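Glyoxalase family protein (Bacillus cereus, PDB 1SS4) belongs to the glyoxalase (vicinal oxygen chelate) superfamily and is of unproven function, possibly a metal-binding enzyme akin to methylmalonyl-CoA epimerase. Local coordinates at residues V19-F29 with R137-G145. Numbering follows the deposited sequence.
Sequences VESLDNAISFF and RGVEGILIG. With FMT (formic acid), chain F.
The β-hairpin turn between strands 131-137 and 143-149 of this glyoxalase-family chain packs against helix 22-32 and the residues leading into it. From the turn, the E140 carboxylate reaches the peptide N-H groups just before the helix: OE1 accepts from E20 N (2.8 Å, nearly straight at 168°), OE2 from S21 N (2.9 Å). Both donors come from the syn side, about 20° out of the carboxylate plane. OE2 also accepts a hydrogen bond from a water, which in turn accepts one from N24 ND2, while R87 forms salt bridges to E140 OE1 and E20 OE2 and probably offsets their charge. S21, the N-cap residue, accepts from N24 N through OG (3.0 Å). Farther along, F28 CG anti to the backbone N (chi1 178°) carries the ring out over the turn: V139 N sits 3.6 Å above the ring centre, buried without a hydrogen-bond partner, and G138 CA approaches CZ at 3.5 Å. V139 CG1 packs on F28 CD2 (3.6 Å), I144 CG1 meets the ring edge, and I144 CD1 touches F29 CZ obliquely (4.0 Å). The contact ties the helix after strand 9-18 to the second mixed sheet; two such four-stranded sheets, each ordered 1-4-3-2, characterise the vicinal oxygen chelate fold.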
loop_
_atom_site.group_PDB
_atom_site.type_symbol
_atom_site.label_atom_id
_atom_site.label_comp_id
_atom_site.label_asym_id
_atom_site.label_seq_id
_atom_site.Cartn_x
_atom_site.Cartn_y
_atom_site.Cartn_z
ATOM N N VAL A 19 11.849 2.006 4.473
ATOM C CA VAL A 19 12.968 2.038 3.556
ATOM C C VAL A 19 14.315 2.129 4.259
ATOM O O VAL A 19 14.386 2.411 5.463
ATOM C CB VAL A 19 12.825 3.204 2.554
ATOM C CG1 VAL A 19 11.500 3.076 1.812
ATOM C CG2 VAL A 19 12.895 4.545 3.280
ATOM N N GLU A 20 15.369 1.860 3.488
ATOM C CA GLU A 20 16.749 1.894 3.965
ATOM C C GLU A 20 17.251 3.340 4.027
ATOM O O GLU A 20 17.879 3.753 4.998
ATOM C CB GLU A 20 17.619 1.082 3.001
ATOM C CG GLU A 20 19.002 0.755 3.502
ATOM C CD GLU A 20 19.783 -0.112 2.517
ATOM O OE1 GLU A 20 20.952 -0.433 2.840
ATOM O OE2 GLU A 20 19.243 -0.473 1.427
ATOM N N SER A 21 16.969 4.105 2.979
ATOM C CA SER A 21 17.386 5.510 2.890
ATOM C C SER A 21 16.186 6.418 2.650
ATOM O O SER A 21 15.558 6.355 1.592
ATOM C CB SER A 21 18.377 5.709 1.737
ATOM O OG SER A 21 18.547 7.091 1.445
ATOM N N LEU A 22 15.867 7.260 3.631
ATOM C CA LEU A 22 14.748 8.178 3.479
ATOM C C LEU A 22 15.079 9.190 2.368
ATOM O O LEU A 22 14.238 9.502 1.510
ATOM C CB LEU A 22 14.465 8.891 4.808
ATOM C CG LEU A 22 13.030 9.379 5.014
ATOM C CD1 LEU A 22 12.056 8.201 4.848
ATOM C CD2 LEU A 22 12.886 10.002 6.399
ATOM N N ASP A 23 16.306 9.699 2.367
ATOM C CA ASP A 23 16.688 10.644 1.319
ATOM C C ASP A 23 16.444 10.083 -0.086
ATOM O O ASP A 23 15.872 10.769 -0.939
ATOM C CB ASP A 23 18.168 11.025 1.429
ATOM C CG ASP A 23 18.456 11.946 2.593
ATOM O OD1 ASP A 23 17.523 12.619 3.071
ATOM O OD2 ASP A 23 19.627 12.006 3.023
ATOM N N ASN A 24 16.887 8.852 -0.340
ATOM C CA ASN A 24 16.711 8.265 -1.669
ATOM C C ASN A 24 15.251 7.986 -2.022
ATOM O O ASN A 24 14.832 8.178 -3.173
ATOM C CB ASN A 24 17.493 6.954 -1.817
ATOM C CG ASN A 24 18.990 7.157 -1.834
ATOM O OD1 ASN A 24 19.479 8.241 -2.149
ATOM N ND2 ASN A 24 19.732 6.103 -1.509
ATOM N N ALA A 25 14.483 7.508 -1.046
ATOM C CA ALA A 25 13.066 7.203 -1.291
ATOM C C ALA A 25 12.293 8.494 -1.572
ATOM O O ALA A 25 11.492 8.552 -2.499
ATOM C CB ALA A 25 12.473 6.461 -0.095
ATOM N N ILE A 26 12.542 9.532 -0.779
ATOM C CA ILE A 26 11.889 10.821 -1.004
ATOM C C ILE A 26 12.218 11.266 -2.435
ATOM O O ILE A 26 11.336 11.632 -3.202
ATOM C CB ILE A 26 12.398 11.916 -0.011
ATOM C CG1 ILE A 26 11.949 11.581 1.413
ATOM C CG2 ILE A 26 11.863 13.289 -0.424
ATOM C CD1 ILE A 26 12.430 12.568 2.457
ATOM N N SER A 27 13.493 11.211 -2.797
ATOM C CA SER A 27 13.896 11.631 -4.139
ATOM C C SER A 27 13.138 10.881 -5.235
ATOM O O SER A 27 12.663 11.477 -6.203
ATOM C CB SER A 27 15.405 11.424 -4.313
ATOM O OG SER A 27 15.790 11.639 -5.660
ATOM N N PHE A 28 13.020 9.569 -5.076
ATOM C CA PHE A 28 12.322 8.742 -6.049
ATOM C C PHE A 28 10.841 9.100 -6.206
ATOM O O PHE A 28 10.354 9.267 -7.321
ATOM C CB PHE A 28 12.448 7.264 -5.667
ATOM C CG PHE A 28 11.706 6.343 -6.586
ATOM C CD1 PHE A 28 12.153 6.139 -7.891
ATOM C CD2 PHE A 28 10.551 5.702 -6.164
ATOM C CE1 PHE A 28 11.449 5.305 -8.761
ATOM C CE2 PHE A 28 9.836 4.867 -7.028
ATOM C CZ PHE A 28 10.287 4.669 -8.325
ATOM N N PHE A 29 10.114 9.221 -5.099
ATOM C CA PHE A 29 8.709 9.541 -5.220
ATOM C C PHE A 29 8.491 10.964 -5.723
ATOM O O PHE A 29 7.469 11.253 -6.338
ATOM C CB PHE A 29 7.999 9.220 -3.908
ATOM C CG PHE A 29 7.766 7.730 -3.729
ATOM C CD1 PHE A 29 6.773 7.084 -4.463
ATOM C CD2 PHE A 29 8.598 6.972 -2.921
ATOM C CE1 PHE A 29 6.615 5.690 -4.398
ATOM C CE2 PHE A 29 8.455 5.567 -2.841
ATOM C CZ PHE A 29 7.460 4.929 -3.585
ATOM N N ARG A 137 10.801 -1.560 -10.862
ATOM C CA ARG A 137 11.456 -1.756 -9.580
ATOM C C ARG A 137 12.127 -0.394 -9.381
ATOM O O ARG A 137 13.073 -0.035 -10.110
ATOM C CB ARG A 137 12.520 -2.857 -9.660
ATOM C CG ARG A 137 11.966 -4.264 -9.814
ATOM C CD ARG A 137 11.990 -4.998 -8.497
ATOM N NE ARG A 137 11.256 -6.263 -8.525
ATOM C CZ ARG A 137 10.554 -6.717 -7.493
ATOM N NH1 ARG A 137 10.511 -5.993 -6.386
ATOM N NH2 ARG A 137 9.908 -7.884 -7.562
ATOM N N GLY A 138 11.625 0.379 -8.423
ATOM C CA GLY A 138 12.176 1.697 -8.190
ATOM C C GLY A 138 13.223 1.753 -7.103
ATOM O O GLY A 138 14.073 0.867 -7.001
ATOM N N VAL A 139 13.161 2.801 -6.285
ATOM C CA VAL A 139 14.112 2.962 -5.197
ATOM C C VAL A 139 14.203 1.686 -4.353
ATOM O O VAL A 139 13.189 1.117 -3.941
ATOM C CB VAL A 139 13.757 4.182 -4.309
ATOM C CG1 VAL A 139 12.397 3.986 -3.650
ATOM C CG2 VAL A 139 14.863 4.405 -3.270
ATOM N N GLU A 140 15.434 1.217 -4.155
ATOM C CA GLU A 140 15.687 0.016 -3.379
ATOM C C GLU A 140 14.892 -1.207 -3.852
ATOM O O GLU A 140 14.505 -2.064 -3.043
ATOM C CB GLU A 140 15.404 0.320 -1.913
ATOM C CG GLU A 140 16.423 1.286 -1.304
ATOM C CD GLU A 140 16.003 1.861 0.041
ATOM O OE1 GLU A 140 15.271 1.181 0.783
ATOM O OE2 GLU A 140 16.424 2.998 0.367
ATOM N N GLY A 141 14.663 -1.285 -5.158
ATOM C CA GLY A 141 13.931 -2.397 -5.751
ATOM C C GLY A 141 12.432 -2.473 -5.486
ATOM O O GLY A 141 11.775 -3.430 -5.908
ATOM N N ILE A 142 11.883 -1.469 -4.804
ATOM C CA ILE A 142 10.459 -1.459 -4.472
ATOM C C ILE A 142 9.559 -1.452 -5.714
ATOM O O ILE A 142 9.707 -0.625 -6.615
ATOM C CB ILE A 142 10.154 -0.261 -3.538
ATOM C CG1 ILE A 142 10.875 -0.502 -2.201
ATOM C CG2 ILE A 142 8.632 -0.102 -3.309
ATOM C CD1 ILE A 142 10.949 0.704 -1.291
ATOM N N LEU A 143 8.618 -2.386 -5.743
ATOM C CA LEU A 143 7.701 -2.530 -6.868
ATOM C C LEU A 143 6.629 -1.442 -6.954
ATOM O O LEU A 143 5.870 -1.212 -6.003
ATOM C CB LEU A 143 7.026 -3.900 -6.811
ATOM C CG LEU A 143 6.246 -4.329 -8.058
ATOM C CD1 LEU A 143 7.230 -4.541 -9.204
ATOM C CD2 LEU A 143 5.479 -5.636 -7.762
ATOM N N ILE A 144 6.575 -0.794 -8.120
ATOM C CA ILE A 144 5.609 0.260 -8.421
ATOM C C ILE A 144 4.966 -0.056 -9.763
ATOM O O ILE A 144 5.575 -0.676 -10.613
ATOM C CB ILE A 144 6.305 1.620 -8.573
ATOM C CG1 ILE A 144 7.107 1.944 -7.317
ATOM C CG2 ILE A 144 5.291 2.678 -8.838
ATOM C CD1 ILE A 144 6.254 2.111 -6.089
ATOM N N GLY A 145 3.725 0.373 -9.933
ATOM C CA GLY A 145 3.023 0.181 -11.177
ATOM C C GLY A 145 2.818 1.573 -11.774
ATOM O O GLY A 145 2.612 2.552 -11.056
HETATM C C FMT F . 11.292 -9.000 -10.778
HETATM O O1 FMT F . 11.928 -7.901 -10.661
HETATM O O2 FMT F . 10.043 -8.858 -10.563
HETATM O O HOH W 1 18.566 3.746 -0.973
#